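Local structure of GH18 chiitnase (Pseudoalteromonas aurantia, 6K7Z) at residues Y234-V237 against Q238-I241; E243-K246 against P247-Q251. The protein is a family 18 glycoside hydrolase, a chitinase that probably cuts chitin chains internally at the beta-1,4 bonds between N-acetylglucosamine units. All blocks are in the same frame, centred on the assembly; numbering follows the deposited sequence.

Contact 1: residues Y234-V237 against Q238-I241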
loop_
_atom_site.group_PDB
_atom_site.type_symbol
_atom_site.label_atom_id
_atom_site.label_comp_id
_atom_site.label_asym_id
_atom_site.label_seq_id
_atom_site.Cartn_x
_atom_site.Cartn_y
_atom_site.Cartn_z
ATOM N N TYR A 234 8.880 -6.200 -13.612
ATOM C CA TYR A 234 10.229 -5.874 -13.172
ATOM C C TYR A 234 10.921 -4.993 -14.204
ATOM O O TYR A 234 10.844 -5.232 -15.416
ATOM C CB TYR A 234 11.063 -7.131 -12.924
ATOM C CG TYR A 234 12.542 -6.797 -12.819
ATOM C CD1 TYR A 234 13.087 -6.290 -11.636
ATOM C CD2 TYR A 234 13.380 -6.950 -13.911
ATOM C CE1 TYR A 234 14.430 -5.966 -11.545
ATOM C CE2 TYR A 234 14.725 -6.623 -13.837
ATOM C CZ TYR A 234 15.245 -6.135 -12.657
ATOM O OH TYR A 234 16.583 -5.810 -12.594
ATOM N N MET A 235 11.582 -3.951 -13.712
ATOM C CA MET A 235 12.442 -3.123 -14.523
ATOM C C MET A 235 13.723 -2.874 -13.742
ATOM O O MET A 235 13.675 -2.676 -12.521
ATOM C CB MET A 235 11.785 -1.784 -14.887
ATOM C CG MET A 235 10.611 -1.912 -15.835
ATOM S SD MET A 235 9.998 -0.300 -16.298
ATOM C CE MET A 235 9.349 0.260 -14.721
ATOM N N PRO A 236 14.877 -2.880 -14.408
ATOM C CA PRO A 236 16.121 -2.508 -13.723
ATOM C C PRO A 236 16.007 -1.098 -13.168
ATOM O O PRO A 236 15.260 -0.260 -13.680
ATOM C CB PRO A 236 17.185 -2.580 -14.832
ATOM C CG PRO A 236 16.563 -3.382 -15.920
ATOM C CD PRO A 236 15.084 -3.112 -15.847
ATOM N N VAL A 237 16.788 -0.826 -12.126
ATOM C CA VAL A 237 16.626 0.452 -11.447
ATOM C C VAL A 237 17.008 1.614 -12.362
ATOM O O VAL A 237 16.422 2.698 -12.261
ATOM C CB VAL A 237 17.404 0.467 -10.115
ATOM C CG1 VAL A 237 18.841 0.644 -10.351
ATOM C CG2 VAL A 237 16.919 1.589 -9.243
ATOM N N GLN A 238 17.937 1.407 -13.309
ATOM C CA GLN A 238 18.290 2.508 -14.203
ATOM C C GLN A 238 17.136 2.861 -15.126
ATOM O O GLN A 238 17.014 4.011 -15.558
ATOM C CB GLN A 238 19.537 2.183 -15.031
ATOM C CG GLN A 238 19.395 1.071 -16.072
ATOM C CD GLN A 238 19.901 -0.267 -15.572
ATOM O OE1 GLN A 238 19.913 -0.527 -14.370
ATOM N NE2 GLN A 238 20.353 -1.113 -16.497
ATOM N N THR A 239 16.289 1.888 -15.436
ATOM C CA THR A 239 15.108 2.161 -16.245
ATOM C C THR A 239 14.047 2.901 -15.437
ATOM O O THR A 239 13.428 3.851 -15.936
ATOM C CB THR A 239 14.566 0.850 -16.799
ATOM O OG1 THR A 239 15.673 0.081 -17.305
ATOM C CG2 THR A 239 13.571 1.111 -17.922
ATOM N N ILE A 240 13.830 2.494 -14.181
ATOM C CA ILE A 240 12.904 3.239 -13.325
ATOM C C ILE A 240 13.339 4.692 -13.230
ATOM O O ILE A 240 12.533 5.617 -13.389
ATOM C CB ILE A 240 12.816 2.606 -11.926
ATOM C CG1 ILE A 240 12.253 1.187 -11.979
ATOM C CG2 ILE A 240 11.972 3.497 -10.989
ATOM C CD1 ILE A 240 12.479 0.410 -10.660
ATOM N N ILE A 241 14.632 4.912 -12.968
ATOM C CA ILE A 241 15.131 6.267 -12.761
ATOM C C ILE A 241 14.950 7.102 -14.020
ATOM O O ILE A 241 14.359 8.187 -13.990
ATOM C CB ILE A 241 16.606 6.232 -12.322
ATOM C CG1 ILE A 241 16.722 5.699 -10.893
ATOM C CG2 ILE A 241 17.233 7.612 -12.424
ATOM C CD1 ILE A 241 18.168 5.518 -10.463
#
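V237 and I241 meet one turn apart: V237 O accepts the backbone N-H of I241 at 2.9 Å, and the CG1 methylene of I241 lies 3.3 Å from the same V237 O. A chi1 of 76° sets the valine's CG1 between its backbone N and carbonyl carbon and leaves CG2 anti to that N, facing I241 CD1 at 4.3 Å, a loose apolar contact. One residue earlier, P236 O takes the N-H of I240 at 3.1 Å, while T239 N adds only a weak bond to it. P236 occupies the N-cap position, with which proline is compatible, because its restrained phi (-59°) is acceptable and no backbone N-H is called for there. Its ring lies alongside T239, CD 3.6 Å from OG1, and its CB is covered by the carboxamide of Q238, with OE1 3.4 Å away; the glutamine chain bends back at chi2 to get there. On the inner side, M235 bends at chi3 and brings CE to 4.1 Å from I240 CG1, the two chains crossing at a slant. Flexible methionine and branched isoleucine pack together against F223 of strand 219-224, with W270 and I274 of helix 269-277 also touching I240. Were I240 cut back to an alanine, losing CG1, CG2 and CD1, the packing between M235 CE, F223, W270 and I274 would probably be left with a gap. What results is a helix N-terminus with proline at the N-cap position, the start of an outer helix of the TIM barrel.

Contact 2: residues E243-K246 against P247-Q251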
loop_
_atom_site.group_PDB
_atom_site.type_symbol
_atom_site.label_atom_id
_atom_site.label_comp_id
_atom_site.label_asym_id
_atom_site.label_seq_id
_atom_site.Cartn_x
_atom_site.Cartn_y
_atom_site.Cartn_z
ATOM N N GLU A 243 13.443 6.438 -17.104
ATOM C CA GLU A 243 12.258 6.373 -17.947
ATOM C C GLU A 243 10.958 6.546 -17.179
ATOM O O GLU A 243 9.904 6.683 -17.817
ATOM C CB GLU A 243 12.205 5.050 -18.731
ATOM C CG GLU A 243 13.465 4.789 -19.572
ATOM C CD GLU A 243 13.260 3.795 -20.714
ATOM O OE1 GLU A 243 12.154 3.747 -21.300
ATOM O OE2 GLU A 243 14.226 3.080 -21.061
ATOM N N VAL A 244 10.997 6.567 -15.846
ATOM C CA VAL A 244 9.807 6.840 -15.048
ATOM C C VAL A 244 10.017 8.080 -14.190
ATOM O O VAL A 244 9.287 9.070 -14.320
ATOM C CB VAL A 244 9.444 5.629 -14.168
ATOM C CG1 VAL A 244 8.310 5.980 -13.216
ATOM C CG2 VAL A 244 9.090 4.429 -15.019
ATOM N N ILE A 245 10.998 8.014 -13.281
ATOM C CA ILE A 245 11.186 9.059 -12.280
ATOM C C ILE A 245 11.541 10.385 -12.943
ATOM O O ILE A 245 10.894 11.412 -12.714
ATOM C CB ILE A 245 12.253 8.638 -11.253
ATOM C CG1 ILE A 245 11.716 7.515 -10.348
ATOM C CG2 ILE A 245 12.687 9.835 -10.419
ATOM C CD1 ILE A 245 12.736 6.952 -9.374
ATOM N N LYS A 246 12.585 10.393 -13.763
ATOM C CA LYS A 246 12.963 11.657 -14.388
ATOM C C LYS A 246 11.887 12.199 -15.322
ATOM O O LYS A 246 11.601 13.404 -15.241
ATOM C CB LYS A 246 14.323 11.515 -15.079
ATOM C CG LYS A 246 15.444 11.465 -14.046
ATOM C CD LYS A 246 16.837 11.546 -14.647
ATOM C CE LYS A 246 17.901 11.437 -13.562
ATOM N NZ LYS A 246 17.899 12.606 -12.634
ATOM N N PRO A 247 11.237 11.406 -16.178
ATOM C CA PRO A 247 10.152 11.982 -16.993
ATOM C C PRO A 247 9.003 12.549 -16.170
ATOM O O PRO A 247 8.409 13.558 -16.570
ATOM C CB PRO A 247 9.709 10.798 -17.865
ATOM C CG PRO A 247 10.931 9.928 -17.953
ATOM C CD PRO A 247 11.542 10.020 -16.583
ATOM N N ILE A 248 8.681 11.982 -15.018
ATOM C CA ILE A 248 7.623 12.539 -14.201
ATOM C C ILE A 248 8.109 13.857 -13.566
ATOM O O ILE A 248 7.410 14.833 -13.532
ATOM C CB ILE A 248 7.182 11.535 -13.124
ATOM C CG1 ILE A 248 6.390 10.412 -13.722
ATOM C CG2 ILE A 248 6.350 12.191 -12.057
ATOM C CD1 ILE A 248 6.092 9.290 -12.765
ATOM N N GLN A 249 9.333 13.859 -13.068
ATOM C CA GLN A 249 9.887 15.048 -12.461
ATOM C C GLN A 249 9.982 16.233 -13.444
ATOM O O GLN A 249 9.925 17.344 -13.019
ATOM C CB GLN A 249 11.244 14.810 -11.847
ATOM C CG GLN A 249 11.252 13.917 -10.630
ATOM C CD GLN A 249 12.670 13.522 -10.204
ATOM O OE1 GLN A 249 13.531 13.427 -10.993
ATOM N NE2 GLN A 249 12.856 13.297 -8.946
ATOM N N GLN A 250 10.131 15.934 -14.732
ATOM C CA GLN A 250 10.221 16.952 -15.776
ATOM C C GLN A 250 8.894 17.634 -15.969
ATOM O O GLN A 250 8.842 18.805 -16.171
ATOM C CB GLN A 250 10.812 16.449 -17.129
ATOM C CG GLN A 250 10.258 15.144 -17.689
ATOM C CD GLN A 250 10.843 14.732 -19.043
ATOM O OE1 GLN A 250 12.032 14.838 -19.239
ATOM N NE2 GLN A 250 10.017 14.283 -19.961
ATOM N N GLN A 251 7.815 16.882 -15.870
ATOM C CA GLN A 251 6.483 17.423 -16.053
ATOM C C GLN A 251 5.675 17.828 -14.869
ATOM O O GLN A 251 4.783 18.563 -15.031
ATOM C CB GLN A 251 5.622 16.440 -16.771
ATOM C CG GLN A 251 6.052 16.115 -18.130
ATOM C CD GLN A 251 4.897 15.606 -18.931
ATOM O OE1 GLN A 251 3.847 16.258 -19.029
ATOM N NE2 GLN A 251 5.066 14.412 -19.471
HETATM O O HOH W 1 15.873 12.552 -10.792
#
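The backbone from V244 to Q250 keeps helical i-to-i+4 bonding across P247, with V244 O, I245 O and K246 O accepting I248 N, Q249 N and Q250 N, the middle bond being the shortest at 2.9 Å. P247 has no N-H to give to the turn before, and the helix kinks there, next to the wider pi-type turn at 243-245. E243 O, which a residue with an N-H at 247 could have served, meets P247 CG at 3.4 Å instead; V244 O lies 3.3 Å from P247 CD but still takes the N-H of I248. The wider turn just before it probably helps make room for the ring. On the buried side V244 and I248 run side by side, CG1 of the valine 4.0 Å from CD1 of the isoleucine; aliphatic valine and isoleucine suit this buried face, where P198 and Y205 of helix 198-209 meet them. I245 and Q249 also lie alongside each other, and the methyl CG2 of I245 rests 3.7 Å from the amide carbon CD of Q249. That amide is held at both ends: NE2 donates to S277 O, while OE1 accepts from a water 2.5 Å away. The same water accepts from K246 NZ at 2.7 Å; a bend at chi4 (-67°) turns the lysine's otherwise extended chain to meet it. The long lysine chain lets NZ reach this water from an exposed position, and glutamine can serve a donor and an acceptor at once. This is a proline-kinked, amphipathic helix in the beta-alpha-beta unit of strand 219-224, helix 237-251 and strand 256-260, part of the TIM-barrel wall.

How the contacts relate
Contacts 1 and 2 follow one another along helix 237-251, with their centres about 13 Å apart. Two probable hydrogen bonds join them, I240 O to I245 N and I241 O to K246 N, both 2.8 Å. Each spans five residues, the wider spacing of a pi-type turn, so the regular first turn of contact 1 passes into the kinked half of contact 2. M235 CE also packs on V244 CG2 at 4.2 Å, continuing the apolar face. In GH18 enzymes the active site lies at the C-terminal ends of the barrel strands; contact 1 starts the helix on that side and contact 2 carries it towards the other end, and no ligand or known catalytic residue belongs to either.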